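Local coordinates for oligopeptide-binding protein AppA (Bacillus subtilis, PDB 1XOC) that binds oligopeptides, including tetra- and pentapeptides, as the solute-capturing component of an ABC-type oligopeptide permease that can substitute for the Opp system in sporulation and competence, at residues G27-P32 with K365-N370; P223-A228 with N241-D246; E374-V379 with F485-N490; V396-L401 with M415-S420. All blocks are in the same frame, centred on the assembly; numbering follows the deposited sequence.

Overall arrangement
From the N terminus, strand 23-28 leaves its four-stranded mixed sheet and contact 1 closes a loop of more than 330 residues against the end of strand 358-367, which belongs to a large mixed sheet. Contact 2 is nested inside that loop, joining the start of helix 225-234 to the turn after strand 240-241, and it touches contact 1 through Ala-225 and Gly-369. Contact 3 opens just past contact 1, tying helix 371-385 to strand 483-496, and encloses contact 4, where helix 398-405 packs on strand 414-420. None of the loops cross. Contacts 1, 3 and 4 all reach the large sheet and border the bound peptide.

Contact 1 of 4, residues G27-P32 with K365-N370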
loop_
_atom_site.group_PDB
_atom_site.type_symbol
_atom_site.label_atom_id
_atom_site.label_comp_id
_atom_site.label_asym_id
_atom_site.label_seq_id
_atom_site.Cartn_x
_atom_site.Cartn_y
_atom_site.Cartn_z
ATOM N N GLY A 27 -11.292 0.342 -13.878
ATOM C CA GLY A 27 -11.404 -1.081 -13.512
ATOM C C GLY A 27 -10.470 -1.371 -12.349
ATOM O O GLY A 27 -9.327 -0.870 -12.314
ATOM N N SER A 28 -10.953 -2.104 -11.348
ATOM C CA SER A 28 -10.109 -2.479 -10.223
ATOM C C SER A 28 -10.317 -3.935 -9.918
ATOM O O SER A 28 -11.459 -4.416 -9.864
ATOM C CB SER A 28 -10.466 -1.684 -8.972
ATOM O OG SER A 28 -9.717 -2.192 -7.860
ATOM N N ILE A 29 -9.235 -4.646 -9.634
ATOM C CA ILE A 29 -9.395 -6.070 -9.238
ATOM C C ILE A 29 -9.651 -6.282 -7.750
ATOM O O ILE A 29 -9.852 -7.426 -7.327
ATOM C CB ILE A 29 -8.203 -6.947 -9.672
ATOM C CG1 ILE A 29 -6.917 -6.566 -8.940
ATOM C CG2 ILE A 29 -8.057 -6.882 -11.203
ATOM C CD1 ILE A 29 -5.780 -7.593 -9.129
ATOM N N GLY A 30 -9.656 -5.221 -6.959
ATOM C CA GLY A 30 -9.910 -5.322 -5.512
ATOM C C GLY A 30 -10.976 -4.332 -5.050
ATOM O O GLY A 30 -10.950 -3.177 -5.424
ATOM N N GLU A 31 -11.926 -4.810 -4.256
ATOM C CA GLU A 31 -12.953 -3.930 -3.699
ATOM C C GLU A 31 -12.486 -3.273 -2.423
ATOM O O GLU A 31 -11.904 -3.945 -1.573
ATOM C CB GLU A 31 -14.216 -4.726 -3.412
ATOM C CG GLU A 31 -15.425 -3.878 -3.099
ATOM C CD GLU A 31 -16.706 -4.663 -3.187
ATOM O OE1 GLU A 31 -16.665 -5.924 -3.197
ATOM O OE2 GLU A 31 -17.758 -4.001 -3.228
ATOM N N PRO A 32 -12.760 -1.958 -2.262
ATOM C CA PRO A 32 -12.457 -1.330 -0.986
ATOM C C PRO A 32 -13.224 -1.903 0.201
ATOM O O PRO A 32 -14.252 -2.655 0.049
ATOM C CB PRO A 32 -12.868 0.137 -1.201
ATOM C CG PRO A 32 -12.870 0.325 -2.671
ATOM C CD PRO A 32 -13.343 -0.984 -3.218
ATOM N N LYS A 365 -1.644 -18.344 0.236
ATOM C CA LYS A 365 -2.770 -17.532 -0.200
ATOM C C LYS A 365 -2.342 -16.384 -1.105
ATOM O O LYS A 365 -1.221 -15.858 -0.982
ATOM C CB LYS A 365 -3.481 -16.909 1.005
ATOM C CG LYS A 365 -4.258 -17.840 1.856
ATOM C CD LYS A 365 -4.886 -17.127 3.055
ATOM C CE LYS A 365 -5.876 -18.054 3.731
ATOM N NZ LYS A 365 -6.443 -17.512 5.002
ATOM N N THR A 366 -3.245 -15.960 -1.989
ATOM C CA THR A 366 -3.084 -14.663 -2.667
ATOM C C THR A 366 -4.434 -14.124 -3.078
ATOM O O THR A 366 -5.451 -14.823 -2.868
ATOM C CB THR A 366 -2.139 -14.737 -3.893
ATOM O OG1 THR A 366 -1.738 -13.388 -4.227
ATOM C CG2 THR A 366 -2.791 -15.369 -5.068
ATOM N N ASN A 367 -4.481 -12.931 -3.662
ATOM C CA ASN A 367 -5.762 -12.282 -3.930
ATOM C C ASN A 367 -6.408 -12.613 -5.271
ATOM O O ASN A 367 -5.763 -12.543 -6.322
ATOM C CB ASN A 367 -5.662 -10.758 -3.762
ATOM C CG ASN A 367 -4.526 -10.148 -4.534
ATOM O OD1 ASN A 367 -3.372 -10.510 -4.330
ATOM N ND2 ASN A 367 -4.850 -9.193 -5.405
ATOM N N GLN A 368 -7.700 -12.983 -5.197
ATOM C CA GLN A 368 -8.587 -13.230 -6.353
ATOM C C GLN A 368 -8.522 -12.092 -7.371
ATOM O O GLN A 368 -8.796 -10.938 -7.035
ATOM C CB GLN A 368 -10.030 -13.424 -5.873
ATOM C CG GLN A 368 -11.002 -13.826 -6.985
ATOM C CD GLN A 368 -12.441 -13.896 -6.523
ATOM O OE1 GLN A 368 -13.304 -14.368 -7.268
ATOM N NE2 GLN A 368 -12.723 -13.430 -5.303
ATOM N N GLY A 369 -8.171 -12.430 -8.605
ATOM C CA GLY A 369 -8.250 -11.507 -9.703
ATOM C C GLY A 369 -6.883 -11.056 -10.185
ATOM O O GLY A 369 -6.753 -10.507 -11.288
ATOM N N ASN A 370 -5.855 -11.285 -9.376
ATOM C CA ASN A 370 -4.514 -10.979 -9.800
ATOM C C ASN A 370 -3.977 -12.273 -10.386
ATOM O O ASN A 370 -3.464 -13.120 -9.673
ATOM C CB ASN A 370 -3.667 -10.452 -8.639
ATOM C CG ASN A 370 -2.334 -9.896 -9.080
ATOM O OD1 ASN A 370 -1.852 -8.834 -8.562
ATOM N ND2 ASN A 370 -1.739 -10.533 -10.036
HETATM O O HOH W 1 -7.731 -8.742 -5.837
#
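Ile-29 meets the type II beta turn from Asn-367 to Asn-370, linking the two sheets of this two-lobed, periplasmic-binding-protein type of fold beside the bound peptide. Ahead of it, Ser-28 ends strand 23-28, and its OG donates to Gly-30 O (2.9 Å), which ties down the chain where it leaves the sheet. At Ile-29 the CG1 branch stands between the backbone N and the carbonyl carbon (chi1 66°), and the extended chain carries CD1 over the turn. There Ile-29 CD1 rests 3.6 Å from Asn-370 CB and 3.8 Å from Gly-369 O, while CG2 lies alongside the same carbonyl oxygen. The backbone of Gly-369 (phi 109°) favours glycine, since a beta carbon would press on the carbonyl O of Gln-368 and would also crowd Ile-29 CB. Past the isoleucine the chain runs on extended through Gly-30 to Glu-31, whose carboxylate is held by Trp-193 and Gly-196. Asn-367 uses its amide in several directions, OD1 accepting from Arg-373 and ND2 donating to the peptide backbone. A single water completes the bridge, donating to Ile-29 O (2.9 Å) and Gln-368 O (2.7 Å) and accepting from Asn-367 ND2 (2.9 Å).

Contact 2 of 4, residues P223-A228 with N241-D246; sequences PDANAA and NVPATD. With ZN (zinc ion), chain P.
Ala-225 and Pro-243 form the close-packed part of this small contact, the alanine methyl CB lying 4.1 Å from the proline CG in an apolar touch. The alanine is buried in the first turn of helix 225-234, and Lys-371 of helix 371-385 lies against both residues. Pro-243 also opens a short 3-10 turn, its O accepting from Asp-246 N at 2.9 Å, which swings the aspartate back toward the helix. The other side is looser. Asn-226, exposed to solvent, brings the end of its side chain toward Asp-246, but the two cross at about a right angle with their flat groups 76° apart, and the carboxylate OD1 is engaged instead in a salt bridge to Lys-371. Still farther from Pro-243, Asp-224 lies just before the helix with CG anti to the backbone N (chi1 178°), a turn that lets its two oxygens do separate work. Asp-224 OD2 binds a zinc ion at 2.2 Å, and the same metal holds a water. Asp-224 OD1 accepts from Ala-227 N at 3.0 Å, the donor standing above the carboxylate plane. Asp-224 is thus a classic helix N-cap that doubles as a zinc ligand.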
loop_
_atom_site.group_PDB
_atom_site.type_symbol
_atom_site.label_atom_id
_atom_site.label_comp_id
_atom_site.label_asym_id
_atom_site.label_seq_id
_atom_site.Cartn_x
_atom_site.Cartn_y
_atom_site.Cartn_z
ATOM N N PRO A 223 -12.981 -8.690 -10.159
ATOM C CA PRO A 223 -11.887 -9.515 -9.592
ATOM C C PRO A 223 -11.464 -10.672 -10.489
ATOM O O PRO A 223 -11.613 -11.857 -10.139
ATOM C CB PRO A 223 -12.458 -9.943 -8.257
ATOM C CG PRO A 223 -13.863 -10.189 -8.597
ATOM C CD PRO A 223 -14.273 -9.069 -9.554
ATOM N N ASP A 224 -10.997 -10.295 -11.676
ATOM C CA ASP A 224 -10.570 -11.165 -12.730
ATOM C C ASP A 224 -9.910 -10.298 -13.786
ATOM O O ASP A 224 -10.584 -9.598 -14.536
ATOM C CB ASP A 224 -11.780 -11.859 -13.342
ATOM C CG ASP A 224 -11.418 -12.760 -14.481
ATOM O OD1 ASP A 224 -10.398 -12.564 -15.170
ATOM O OD2 ASP A 224 -12.191 -13.698 -14.676
ATOM N N ALA A 225 -8.580 -10.310 -13.822
ATOM C CA ALA A 225 -7.824 -9.411 -14.688
ATOM C C ALA A 225 -8.179 -9.645 -16.160
ATOM O O ALA A 225 -8.219 -8.693 -16.930
ATOM C CB ALA A 225 -6.324 -9.595 -14.463
ATOM N N ASN A 226 -8.450 -10.886 -16.537
ATOM C CA ASN A 226 -8.772 -11.196 -17.936
ATOM C C ASN A 226 -10.115 -10.584 -18.322
ATOM O O ASN A 226 -10.270 -10.051 -19.422
ATOM C CB ASN A 226 -8.777 -12.697 -18.207
ATOM C CG ASN A 226 -7.373 -13.321 -18.188
ATOM O OD1 ASN A 226 -7.241 -14.558 -18.138
ATOM N ND2 ASN A 226 -6.337 -12.498 -18.260
ATOM N N ALA A 227 -11.080 -10.657 -17.405
ATOM C CA ALA A 227 -12.386 -10.053 -17.629
ATOM C C ALA A 227 -12.283 -8.546 -17.747
ATOM O O ALA A 227 -12.984 -7.955 -18.565
ATOM C CB ALA A 227 -13.376 -10.450 -16.511
ATOM N N ALA A 228 -11.405 -7.918 -16.955
ATOM C CA ALA A 228 -11.234 -6.484 -16.984
ATOM C C ALA A 228 -10.620 -6.081 -18.304
ATOM O O ALA A 228 -10.980 -5.063 -18.879
ATOM C CB ALA A 228 -10.331 -6.038 -15.856
ATOM N N ASN A 241 -5.007 -0.698 -15.169
ATOM C CA ASN A 241 -3.615 -1.145 -15.115
ATOM C C ASN A 241 -3.507 -2.506 -15.771
ATOM O O ASN A 241 -3.810 -3.540 -15.153
ATOM C CB ASN A 241 -3.157 -1.221 -13.658
ATOM C CG ASN A 241 -1.642 -1.441 -13.511
ATOM O OD1 ASN A 241 -0.901 -1.641 -14.489
ATOM N ND2 ASN A 241 -1.188 -1.403 -12.259
ATOM N N VAL A 242 -3.133 -2.509 -17.035
ATOM C CA VAL A 242 -3.080 -3.724 -17.828
ATOM C C VAL A 242 -1.904 -4.601 -17.419
ATOM O O VAL A 242 -0.759 -4.131 -17.404
ATOM C CB VAL A 242 -2.905 -3.379 -19.334
ATOM C CG1 VAL A 242 -2.808 -4.631 -20.176
ATOM C CG2 VAL A 242 -4.031 -2.460 -19.784
ATOM N N PRO A 243 -2.148 -5.889 -17.147
ATOM C CA PRO A 243 -1.016 -6.803 -16.907
ATOM C C PRO A 243 -0.016 -6.802 -18.057
ATOM O O PRO A 243 -0.410 -6.744 -19.217
ATOM C CB PRO A 243 -1.692 -8.179 -16.835
ATOM C CG PRO A 243 -3.072 -7.894 -16.378
ATOM C CD PRO A 243 -3.444 -6.590 -17.029
ATOM N N ALA A 244 1.272 -6.922 -17.751
ATOM C CA ALA A 244 2.304 -6.886 -18.806
ATOM C C ALA A 244 2.102 -7.905 -19.919
ATOM O O ALA A 244 2.385 -7.625 -21.089
ATOM C CB ALA A 244 3.685 -7.077 -18.212
ATOM N N THR A 245 1.629 -9.099 -19.563
ATOM C CA THR A 245 1.405 -10.150 -20.528
ATOM C C THR A 245 0.331 -9.783 -21.555
ATOM O O THR A 245 0.320 -10.334 -22.649
ATOM C CB THR A 245 1.040 -11.494 -19.835
ATOM O OG1 THR A 245 -0.064 -11.301 -18.959
ATOM C CG2 THR A 245 2.202 -12.010 -19.005
ATOM N N ASP A 246 -0.544 -8.835 -21.209
ATOM C CA ASP A 246 -1.602 -8.384 -22.112
ATOM C C ASP A 246 -1.282 -7.066 -22.842
ATOM O O ASP A 246 -2.154 -6.518 -23.517
ATOM C CB ASP A 246 -2.906 -8.214 -21.329
ATOM C CG ASP A 246 -3.432 -9.525 -20.781
ATOM O OD1 ASP A 246 -3.751 -9.581 -19.583
ATOM O OD2 ASP A 246 -3.526 -10.495 -21.556
HETATM ZN ZN ZN P . -11.781 -15.054 -16.307
HETATM O O HOH W 2 -9.775 -15.782 -16.199
#

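Contact 3 of 4, residues E374-V379 with F485-N490. With ZN (zinc ion), chain F; ZN (zinc ion), chain J.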
loop_
_atom_site.group_PDB
_atom_site.type_symbol
_atom_site.label_atom_id
_atom_site.label_comp_id
_atom_site.label_asym_id
_atom_site.label_seq_id
_atom_site.Cartn_x
_atom_site.Cartn_y
_atom_site.Cartn_z
ATOM N N GLU A 374 -1.690 -15.358 -8.820
ATOM C CA GLU A 374 -2.229 -16.700 -8.859
ATOM C C GLU A 374 -1.229 -17.622 -9.541
ATOM O O GLU A 374 -0.951 -18.721 -9.062
ATOM C CB GLU A 374 -3.616 -16.725 -9.541
ATOM C CG GLU A 374 -4.687 -15.815 -8.834
ATOM C CD GLU A 374 -5.984 -15.677 -9.624
ATOM O OE1 GLU A 374 -6.071 -16.297 -10.711
ATOM O OE2 GLU A 374 -6.947 -14.983 -9.161
ATOM N N ASP A 375 -0.695 -17.212 -10.677
ATOM C CA ASP A 375 0.355 -17.958 -11.366
ATOM C C ASP A 375 1.625 -18.140 -10.519
ATOM O O ASP A 375 2.224 -19.223 -10.484
ATOM C CB ASP A 375 0.752 -17.256 -12.668
ATOM C CG ASP A 375 -0.343 -17.280 -13.712
ATOM O OD1 ASP A 375 -0.238 -16.582 -14.736
ATOM O OD2 ASP A 375 -1.336 -18.015 -13.527
ATOM N N ILE A 376 2.070 -17.084 -9.874
ATOM C CA ILE A 376 3.229 -17.222 -9.008
ATOM C C ILE A 376 2.997 -18.267 -7.946
ATOM O O ILE A 376 3.907 -19.034 -7.631
ATOM C CB ILE A 376 3.574 -15.900 -8.348
ATOM C CG1 ILE A 376 4.106 -14.928 -9.386
ATOM C CG2 ILE A 376 4.620 -16.109 -7.226
ATOM C CD1 ILE A 376 4.281 -13.532 -8.860
ATOM N N ALA A 377 1.790 -18.306 -7.376
ATOM C CA ALA A 377 1.487 -19.288 -6.327
ATOM C C ALA A 377 1.608 -20.733 -6.808
ATOM O O ALA A 377 2.105 -21.637 -6.104
ATOM C CB ALA A 377 0.139 -19.038 -5.723
ATOM N N VAL A 378 1.182 -20.954 -8.038
ATOM C CA VAL A 378 1.280 -22.284 -8.662
ATOM C C VAL A 378 2.752 -22.613 -8.956
ATOM O O VAL A 378 3.214 -23.714 -8.714
ATOM C CB VAL A 378 0.432 -22.342 -9.936
ATOM C CG1 VAL A 378 0.638 -23.632 -10.637
ATOM C CG2 VAL A 378 -1.060 -22.117 -9.578
ATOM N N VAL A 379 3.521 -21.629 -9.399
ATOM C CA VAL A 379 4.937 -21.856 -9.675
ATOM C C VAL A 379 5.724 -22.162 -8.386
ATOM O O VAL A 379 6.571 -23.056 -8.355
ATOM C CB VAL A 379 5.562 -20.653 -10.421
ATOM C CG1 VAL A 379 7.076 -20.823 -10.520
ATOM C CG2 VAL A 379 4.978 -20.494 -11.829
ATOM N N PHE A 485 11.574 -11.697 -1.318
ATOM C CA PHE A 485 11.288 -10.577 -2.175
ATOM C C PHE A 485 11.202 -11.107 -3.592
ATOM O O PHE A 485 12.061 -11.871 -4.009
ATOM C CB PHE A 485 12.375 -9.500 -2.007
ATOM C CG PHE A 485 12.406 -8.922 -0.626
ATOM C CD1 PHE A 485 13.288 -9.429 0.334
ATOM C CD2 PHE A 485 11.520 -7.929 -0.257
ATOM C CE1 PHE A 485 13.283 -8.935 1.639
ATOM C CE2 PHE A 485 11.514 -7.435 1.028
ATOM C CZ PHE A 485 12.399 -7.931 1.977
ATOM N N LEU A 486 10.159 -10.734 -4.342
ATOM C CA LEU A 486 9.943 -11.301 -5.671
ATOM C C LEU A 486 10.339 -10.345 -6.792
ATOM O O LEU A 486 11.258 -10.640 -7.539
ATOM C CB LEU A 486 8.500 -11.830 -5.830
ATOM C CG LEU A 486 8.076 -13.063 -4.991
ATOM C CD1 LEU A 486 6.588 -13.306 -5.214
ATOM C CD2 LEU A 486 8.910 -14.301 -5.275
ATOM N N TYR A 487 9.655 -9.216 -6.934
ATOM C CA TYR A 487 9.985 -8.275 -7.994
ATOM C C TYR A 487 9.487 -6.854 -7.749
ATOM O O TYR A 487 8.626 -6.621 -6.923
ATOM C CB TYR A 487 9.492 -8.758 -9.354
ATOM C CG TYR A 487 8.024 -9.069 -9.381
ATOM C CD1 TYR A 487 7.571 -10.293 -8.967
ATOM C CD2 TYR A 487 7.095 -8.142 -9.818
ATOM C CE1 TYR A 487 6.257 -10.594 -8.967
ATOM C CE2 TYR A 487 5.747 -8.450 -9.826
ATOM C CZ TYR A 487 5.346 -9.686 -9.394
ATOM O OH TYR A 487 4.023 -10.050 -9.380
ATOM N N TYR A 488 10.055 -5.918 -8.498
ATOM C CA TYR A 488 9.546 -4.544 -8.573
ATOM C C TYR A 488 8.673 -4.400 -9.812
ATOM O O TYR A 488 9.172 -4.512 -10.934
ATOM C CB TYR A 488 10.718 -3.561 -8.666
ATOM C CG TYR A 488 11.698 -3.701 -7.531
ATOM C CD1 TYR A 488 11.307 -3.500 -6.220
ATOM C CD2 TYR A 488 13.038 -3.981 -7.774
ATOM C CE1 TYR A 488 12.209 -3.640 -5.165
ATOM C CE2 TYR A 488 13.954 -4.111 -6.732
ATOM C CZ TYR A 488 13.532 -3.938 -5.432
ATOM O OH TYR A 488 14.450 -4.083 -4.404
ATOM N N PRO A 489 7.361 -4.219 -9.631
ATOM C CA PRO A 489 6.492 -4.217 -10.793
ATOM C C PRO A 489 6.428 -2.914 -11.541
ATOM O O PRO A 489 6.681 -1.848 -10.959
ATOM C CB PRO A 489 5.132 -4.429 -10.179
ATOM C CG PRO A 489 5.218 -3.858 -8.854
ATOM C CD PRO A 489 6.590 -4.095 -8.384
ATOM N N ASN A 490 6.039 -2.987 -12.812
ATOM C CA ASN A 490 5.756 -1.785 -13.604
ATOM C C ASN A 490 4.242 -1.632 -13.759
ATOM O O ASN A 490 3.517 -2.616 -13.837
ATOM C CB ASN A 490 6.369 -1.918 -14.989
ATOM C CG ASN A 490 7.877 -2.046 -14.934
ATOM O OD1 ASN A 490 8.523 -1.177 -14.340
ATOM N ND2 ASN A 490 8.453 -3.071 -15.569
HETATM ZN ZN ZN F . -8.131 -15.623 -11.176
HETATM ZN ZN ZN J . -2.069 -17.008 -15.942
HETATM O O HOH W 3 -9.486 -16.536 -9.690
HETATM O O HOH W 4 -8.006 -17.051 -12.854
#
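Ile-376 reaches from helix 371-385 to two consecutive residues of strand 483-496, one with each branch. Ile-376 CD1 comes in at the edge of the Tyr-487 ring, near the ring plane, 3.5 Å from CE1 and equally close to the phenolic OH. Ile-376 CG2 meets Leu-486 CD1 tip to tip at 4.0 Å. With CG1 anti to the carbonyl carbon (chi1 -69°), CD1 is directed at the tyrosine and CG2 is left to face the leucine. Neighbouring residues of a regular strand would point to opposite faces; here Leu-486 and Tyr-487 both face Val-267 in a classic beta bulge, and both therefore turn toward the helix. The Tyr-487 ring also packs on the backbone of the bound peptide.

Farther out, Ile-296 of helix 293-300 lies against Ile-376. The helix carries metal sites away from the strand: Glu-374 grips one zinc ion with both oxygens, OE1 at 2.2 Å and OE2 at 2.4 Å, with two waters on the same metal, and Asp-375 OD1 binds another at 2.2 Å. Glu-374 OE2 also accepts from Gly-369 N, which fixes the carboxylate against the preceding turn. The whole is a helix-on-sheet layer of an alpha/beta lobe, in which a classic bulge supplies two adjacent contact residues.

Contact 4 of 4, residues V396-L401 with M415-S420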
loop_
_atom_site.group_PDB
_atom_site.type_symbol
_atom_site.label_atom_id
_atom_site.label_comp_id
_atom_site.label_asym_id
_atom_site.label_seq_id
_atom_site.Cartn_x
_atom_site.Cartn_y
_atom_site.Cartn_z
ATOM N N VAL A 396 -8.149 -15.844 -2.447
ATOM C CA VAL A 396 -9.162 -15.252 -1.602
ATOM C C VAL A 396 -9.478 -13.828 -2.033
ATOM O O VAL A 396 -8.628 -13.091 -2.541
ATOM C CB VAL A 396 -8.896 -15.474 -0.033
ATOM C CG1 VAL A 396 -7.619 -16.324 0.322
ATOM C CG2 VAL A 396 -9.158 -14.289 0.819
ATOM N N GLU A 397 -10.740 -13.469 -1.872
ATOM C CA GLU A 397 -11.232 -12.177 -2.305
ATOM C C GLU A 397 -10.497 -11.097 -1.530
ATOM O O GLU A 397 -10.211 -11.266 -0.352
ATOM C CB GLU A 397 -12.741 -12.102 -2.016
ATOM C CG GLU A 397 -13.401 -10.810 -2.481
ATOM C CD GLU A 397 -13.341 -9.678 -1.455
ATOM O OE1 GLU A 397 -13.182 -8.495 -1.869
ATOM O OE2 GLU A 397 -13.465 -9.978 -0.243
ATOM N N TRP A 398 -10.185 -10.002 -2.210
ATOM C CA TRP A 398 -9.288 -8.958 -1.683
ATOM C C TRP A 398 -9.653 -8.444 -0.302
ATOM O O TRP A 398 -8.834 -8.500 0.594
ATOM C CB TRP A 398 -9.277 -7.783 -2.643
ATOM C CG TRP A 398 -8.422 -6.633 -2.206
ATOM C CD1 TRP A 398 -8.843 -5.375 -1.900
ATOM C CD2 TRP A 398 -7.012 -6.661 -1.981
ATOM N NE1 TRP A 398 -7.753 -4.589 -1.531
ATOM C CE2 TRP A 398 -6.620 -5.361 -1.569
ATOM C CE3 TRP A 398 -6.030 -7.637 -2.117
ATOM C CZ2 TRP A 398 -5.298 -5.048 -1.275
ATOM C CZ3 TRP A 398 -4.714 -7.310 -1.846
ATOM C CH2 TRP A 398 -4.363 -6.038 -1.420
ATOM N N SER A 399 -10.886 -7.972 -0.115
ATOM C CA SER A 399 -11.278 -7.394 1.174
ATOM C C SER A 399 -11.133 -8.420 2.289
ATOM O O SER A 399 -10.703 -8.108 3.393
ATOM C CB SER A 399 -12.678 -6.779 1.130
ATOM O OG SER A 399 -13.683 -7.788 1.136
ATOM N N ALA A 400 -11.517 -9.668 2.014
ATOM C CA ALA A 400 -11.369 -10.711 2.993
ATOM C C ALA A 400 -9.931 -11.036 3.319
ATOM O O ALA A 400 -9.616 -11.287 4.466
ATOM C CB ALA A 400 -12.070 -11.949 2.511
ATOM N N LEU A 401 -9.066 -11.090 2.309
ATOM C CA LEU A 401 -7.666 -11.380 2.527
ATOM C C LEU A 401 -6.989 -10.260 3.359
ATOM O O LEU A 401 -6.219 -10.554 4.249
ATOM C CB LEU A 401 -6.941 -11.486 1.186
ATOM C CG LEU A 401 -5.522 -11.977 1.271
ATOM C CD1 LEU A 401 -5.422 -13.254 2.037
ATOM C CD2 LEU A 401 -4.911 -12.141 -0.135
ATOM N N MET A 415 1.762 -15.815 2.169
ATOM C CA MET A 415 0.966 -15.158 1.142
ATOM C C MET A 415 1.809 -14.495 0.093
ATOM O O MET A 415 2.888 -14.016 0.393
ATOM C CB MET A 415 0.017 -14.144 1.752
ATOM C CG MET A 415 0.692 -12.971 2.378
ATOM S SD MET A 415 -0.511 -11.815 3.062
ATOM C CE MET A 415 0.598 -10.764 4.014
ATOM N N VAL A 416 1.309 -14.487 -1.136
ATOM C CA VAL A 416 1.909 -13.681 -2.207
ATOM C C VAL A 416 1.197 -12.337 -2.193
ATOM O O VAL A 416 -0.002 -12.266 -2.358
ATOM C CB VAL A 416 1.758 -14.354 -3.589
ATOM C CG1 VAL A 416 2.403 -13.460 -4.662
ATOM C CG2 VAL A 416 2.349 -15.757 -3.590
ATOM N N MET A 417 1.940 -11.240 -1.988
ATOM C CA MET A 417 1.301 -9.960 -1.640
ATOM C C MET A 417 2.185 -8.844 -2.123
ATOM O O MET A 417 3.323 -9.100 -2.491
ATOM C CB MET A 417 1.095 -9.864 -0.143
ATOM C CG MET A 417 0.268 -8.718 0.407
ATOM S SD MET A 417 -1.243 -8.335 -0.444
ATOM C CE MET A 417 -2.102 -9.888 -0.417
ATOM N N GLY A 418 1.629 -7.643 -2.211
ATOM C CA GLY A 418 2.462 -6.480 -2.468
ATOM C C GLY A 418 2.288 -5.351 -1.477
ATOM O O GLY A 418 1.267 -5.242 -0.810
ATOM N N TRP A 419 3.297 -4.486 -1.427
ATOM C CA TRP A 419 3.212 -3.168 -0.757
ATOM C C TRP A 419 3.213 -2.037 -1.776
ATOM O O TRP A 419 4.013 -2.046 -2.684
ATOM C CB TRP A 419 4.423 -2.942 0.171
ATOM C CG TRP A 419 4.353 -3.718 1.464
ATOM C CD1 TRP A 419 5.212 -4.693 1.893
ATOM C CD2 TRP A 419 3.377 -3.567 2.502
ATOM N NE1 TRP A 419 4.810 -5.174 3.118
ATOM C CE2 TRP A 419 3.682 -4.513 3.510
ATOM C CE3 TRP A 419 2.282 -2.747 2.667
ATOM C CZ2 TRP A 419 2.944 -4.620 4.681
ATOM C CZ3 TRP A 419 1.530 -2.866 3.842
ATOM C CH2 TRP A 419 1.855 -3.813 4.809
ATOM N N SER A 420 2.291 -1.099 -1.631
ATOM C CA SER A 420 2.430 0.259 -2.189
ATOM C C SER A 420 3.216 1.045 -1.149
ATOM O O SER A 420 2.717 1.360 -0.083
ATOM C CB SER A 420 1.061 0.883 -2.397
ATOM O OG SER A 420 1.219 2.215 -2.811
#
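Helix 398-405 passes beside strand 414-420 with the backbones well apart, Leu-401 CA and Met-415 CA being the nearest pair at 9.5 Å, so side chains span the gap. Met-417 does most of this work. CG leaves anti to the backbone N, but the chain then bends at chi2 (44°) and chi3 (56°), folding the thioether toward the helix. Met-417 SD arrives at the edge of the Trp-398 six-membered ring, 3.9 Å from CZ3 and 77° off the ring normal, a Met-aromatic contact made in the ring's periphery and not over its face. Beyond the sulfur, Met-417 CE meets Leu-401 CD2 tip to tip at 3.6 Å and also touches Trp-398 CZ3. An alanine in place of Met-417 would remove both sulfur and methyl and would probably leave the indole edge and the leucine tip facing a gap. The indole is held at its far end by NE1 donating to Asp-42. Its helix starts from Glu-397, an N-cap whose OE1 accepts from Ser-399 N (2.9 Å) and whose OE2 takes both Ala-400 N (3.0 Å) and, on its syn lone pair, Ser-399 OG (2.6 Å). Trp-398 and Met-417 border the bound peptide, which pairs antiparallel with Gly-418 to Ser-420 and so extends the sheet. Helix 398-405 is the helix of a beta-alpha-beta crossover from strand 390-396 to strand 414-420, lying over strand 358-367 between them, while strand 265-271 flanks strand 414-420 on its other edge.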